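Local atomic coordinates of OmpT protein (Vibrio cholerae serotype O1, PDB entry 6EHD), a protein that probably forms a water-filled diffusion channel, as general porins do, through which small solutes cross the outer membrane of the bacterium. Residues G211-A217 with E230-A236. The protein carries 1 engineered substitution. Numbering follows the deposited sequence.
Sequences GVTYYNA and EDAISVA. With C8E ((hydroxyethyloxy)tri(ethyloxy)octane), chain J; C8E ((hydroxyethyloxy)tri(ethyloxy)octane), chain K.
Gly211 and Ala236, Thr213 and Ser234, Tyr215 and Ala232, and Ala217 and Glu230 form four hydrogen-bonded pairs of an antiparallel hairpin, a clear instance of how a porin wall is knitted by main-chain bonds. Each pair exchanges two N-H···O=C bonds; Gly211 N to Ala236 O (2.8 Å) is nearly straight at 173°, whereas Ala232 N to Tyr215 O is more bent, at 141°. Val212, in a non-hydrogen-bonded pair with Val235, adds a CA-H···O contact from Val212 CA to Ser234 O, 3.2 Å away.

Alternation gives the two faces different characters. On the detergent-coated outside, Tyr214 and Ile233 run side by side. Ile233 CG1 stands anti to its backbone N (chi1 -176°), and the extended chain carries Ile233 CD1 to the edge of the Tyr214 ring, in its plane, 3.8 Å from Tyr214 CE1. An ether oxygen of one detergent, O15, sits over one ring face, 3.8 Å above the plane and offset toward the rim. Val212 CG2 meets Val235 CG1 at 4.3 Å, and a second detergent touches Asn216 CB.

Facing the pore, one water donates to Thr213 O (3.0 Å) and hydrogen-bonds Ser234 OG, joining the strands beside their backbone bonds. Ala217 CB lies against Glu230 OE1, the same oxygen that forms a salt bridge with Arg109; Tyr215 OH is hydrogen-bonded to the hydroxyl of Tyr152, and Thr213 OG1 to that of Thr200.

Further main-chain bonds tie 211-217 to strand 184-205 and 230-236 to strand 245-258, placing this hairpin between two neighbours in the barrel wall.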
loop_
_atom_site.group_PDB
_atom_site.type_symbol
_atom_site.label_atom_id
_atom_site.label_comp_id
_atom_site.label_asym_id
_atom_site.label_seq_id
_atom_site.Cartn_x
_atom_site.Cartn_y
_atom_site.Cartn_z
ATOM N N GLY A 211 -15.584 -6.999 -0.520
ATOM C CA GLY A 211 -14.901 -6.437 0.621
ATOM C C GLY A 211 -15.374 -5.038 0.983
ATOM O O GLY A 211 -15.694 -4.213 0.085
ATOM N N VAL A 212 -15.309 -4.737 2.288
ATOM C CA VAL A 212 -15.576 -3.418 2.815
ATOM C C VAL A 212 -14.514 -3.036 3.825
ATOM O O VAL A 212 -14.207 -3.808 4.740
ATOM C CB VAL A 212 -17.027 -3.304 3.488
ATOM C CG1 VAL A 212 -17.244 -1.918 4.056
ATOM C CG2 VAL A 212 -18.078 -3.724 2.491
ATOM N N THR A 213 -13.991 -1.795 3.734
ATOM C CA THR A 213 -13.070 -1.231 4.722
ATOM C C THR A 213 -13.545 0.173 5.185
ATOM O O THR A 213 -13.896 1.061 4.343
ATOM C CB THR A 213 -11.616 -1.051 4.194
ATOM O OG1 THR A 213 -11.052 -2.314 3.785
ATOM C CG2 THR A 213 -10.715 -0.307 5.213
ATOM N N TYR A 214 -13.615 0.331 6.533
ATOM C CA TYR A 214 -13.736 1.629 7.143
ATOM C C TYR A 214 -12.363 2.128 7.611
ATOM O O TYR A 214 -11.624 1.371 8.300
ATOM C CB TYR A 214 -14.674 1.516 8.359
ATOM C CG TYR A 214 -16.122 1.110 8.178
ATOM C CD1 TYR A 214 -16.809 1.303 6.966
ATOM C CD2 TYR A 214 -16.902 0.702 9.296
ATOM C CE1 TYR A 214 -18.151 0.927 6.792
ATOM C CE2 TYR A 214 -18.250 0.425 9.140
ATOM C CZ TYR A 214 -18.911 0.617 7.898
ATOM O OH TYR A 214 -20.286 0.373 7.760
ATOM N N TYR A 215 -11.994 3.371 7.373
ATOM C CA TYR A 215 -10.751 3.949 7.889
ATOM C C TYR A 215 -11.086 5.349 8.519
ATOM O O TYR A 215 -11.912 6.115 8.004
ATOM C CB TYR A 215 -9.624 4.184 6.736
ATOM C CG TYR A 215 -8.345 3.427 6.900
ATOM C CD1 TYR A 215 -7.344 3.873 7.828
ATOM C CD2 TYR A 215 -8.058 2.269 6.167
ATOM C CE1 TYR A 215 -6.163 3.182 8.014
ATOM C CE2 TYR A 215 -6.877 1.566 6.326
ATOM C CZ TYR A 215 -5.927 1.971 7.281
ATOM O OH TYR A 215 -4.740 1.257 7.481
ATOM N N ASN A 216 -10.436 5.661 9.616
ATOM C CA ASN A 216 -10.334 7.030 10.127
ATOM C C ASN A 216 -8.850 7.414 10.193
ATOM O O ASN A 216 -7.988 6.589 10.538
ATOM C CB ASN A 216 -10.893 7.184 11.562
ATOM C CG ASN A 216 -12.435 7.440 11.623
ATOM O OD1 ASN A 216 -13.136 7.987 10.684
ATOM N ND2 ASN A 216 -12.985 7.103 12.785
ATOM N N ALA A 217 -8.592 8.700 9.974
ATOM C CA ALA A 217 -7.278 9.239 10.290
ATOM C C ALA A 217 -7.417 10.663 10.855
ATOM O O ALA A 217 -8.401 11.355 10.563
ATOM C CB ALA A 217 -6.340 9.276 9.101
ATOM N N GLU A 230 -10.183 12.577 8.800
ATOM C CA GLU A 230 -10.698 11.923 7.575
ATOM C C GLU A 230 -11.565 10.711 7.965
ATOM O O GLU A 230 -11.147 9.912 8.826
ATOM C CB GLU A 230 -9.487 11.420 6.740
ATOM C CG GLU A 230 -8.546 12.467 6.227
ATOM C CD GLU A 230 -7.392 11.850 5.391
ATOM O OE1 GLU A 230 -6.707 10.939 5.863
ATOM O OE2 GLU A 230 -7.184 12.281 4.241
ATOM N N ASP A 231 -12.714 10.567 7.322
ATOM C CA ASP A 231 -13.607 9.405 7.496
ATOM C C ASP A 231 -13.738 8.758 6.087
ATOM O O ASP A 231 -14.189 9.451 5.082
ATOM C CB ASP A 231 -15.032 9.915 7.900
ATOM C CG ASP A 231 -15.070 10.732 9.221
ATOM O OD1 ASP A 231 -14.169 10.669 10.110
ATOM O OD2 ASP A 231 -16.174 11.313 9.419
ATOM N N ALA A 232 -13.484 7.425 5.974
ATOM C CA ALA A 232 -13.379 6.806 4.630
ATOM C C ALA A 232 -14.071 5.448 4.573
ATOM O O ALA A 232 -14.009 4.685 5.584
ATOM C CB ALA A 232 -11.885 6.647 4.259
ATOM N N ILE A 233 -14.754 5.189 3.458
ATOM C CA ILE A 233 -15.354 3.894 3.196
ATOM C C ILE A 233 -14.898 3.430 1.778
ATOM O O ILE A 233 -14.924 4.209 0.818
ATOM C CB ILE A 233 -16.883 3.883 3.321
ATOM C CG1 ILE A 233 -17.435 2.467 3.134
ATOM C CG2 ILE A 233 -17.540 4.867 2.349
ATOM C CD1 ILE A 233 -18.949 2.276 3.320
ATOM N N SER A 234 -14.559 2.134 1.675
ATOM C CA SER A 234 -14.216 1.455 0.423
ATOM C C SER A 234 -15.079 0.175 0.323
ATOM O O SER A 234 -15.156 -0.639 1.282
ATOM C CB SER A 234 -12.705 1.076 0.415
ATOM O OG SER A 234 -11.882 2.224 0.635
ATOM N N VAL A 235 -15.799 0.031 -0.805
ATOM C CA VAL A 235 -16.691 -1.115 -1.120
ATOM C C VAL A 235 -16.223 -1.657 -2.472
ATOM O O VAL A 235 -16.317 -0.949 -3.465
ATOM C CB VAL A 235 -18.176 -0.702 -1.202
ATOM C CG1 VAL A 235 -18.989 -1.944 -1.306
ATOM C CG2 VAL A 235 -18.554 0.048 0.023
ATOM N N ALA A 236 -15.806 -2.895 -2.540
ATOM C CA ALA A 236 -15.161 -3.401 -3.793
ATOM C C ALA A 236 -15.435 -4.896 -3.939
ATOM O O ALA A 236 -15.756 -5.617 -2.992
ATOM C CB ALA A 236 -13.650 -3.122 -3.809
HETATM C C1 C8E J . -14.379 -2.076 18.682
HETATM C C2 C8E J . -13.473 -2.588 17.593
HETATM C C3 C8E J . -14.039 -3.880 17.034
HETATM C C4 C8E J . -13.734 -4.029 15.561
HETATM C C5 C8E J . -13.641 -5.486 15.155
HETATM C C6 C8E J . -14.512 -5.875 13.995
HETATM C C7 C8E J . -15.984 -5.482 14.056
HETATM C C8 C8E J . -16.816 -6.513 13.255
HETATM O O9 C8E J . -16.323 -6.543 11.932
HETATM C C10 C8E J . -17.084 -7.172 10.907
HETATM C C11 C8E J . -16.403 -6.696 9.631
HETATM O O12 C8E J . -17.131 -5.577 9.099
HETATM C C13 C8E J . -16.455 -4.886 8.062
HETATM C C14 C8E J . -16.898 -3.446 8.053
HETATM O O15 C8E J . -18.219 -3.211 7.540
HETATM C C16 C8E J . -19.289 -4.080 7.736
HETATM C C17 C8E J . -20.574 -3.269 7.614
HETATM O O18 C8E J . -21.389 -3.723 6.556
HETATM C C19 C8E J . -22.132 -4.898 6.848
HETATM C C20 C8E J . -22.744 -5.121 5.486
HETATM O O21 C8E J . -21.811 -5.437 4.447
HETATM C C1 C8E K . -12.371 -0.076 19.328
HETATM C C2 C8E K . -11.329 0.867 19.918
HETATM C C3 C8E K . -11.198 2.108 19.080
HETATM C C4 C8E K . -9.783 2.601 19.120
HETATM C C5 C8E K . -9.724 3.937 18.493
HETATM C C6 C8E K . -8.312 4.457 18.423
HETATM C C7 C8E K . -8.386 5.672 17.536
HETATM C C8 C8E K . -7.083 6.399 17.300
HETATM O O9 C8E K . -7.428 7.400 16.328
HETATM C C10 C8E K . -7.196 7.053 14.974
HETATM C C11 C8E K . -8.282 7.644 14.078
HETATM O O12 C8E K . -8.388 9.037 14.337
HETATM O O HOH W 1 -11.848 2.913 3.292
#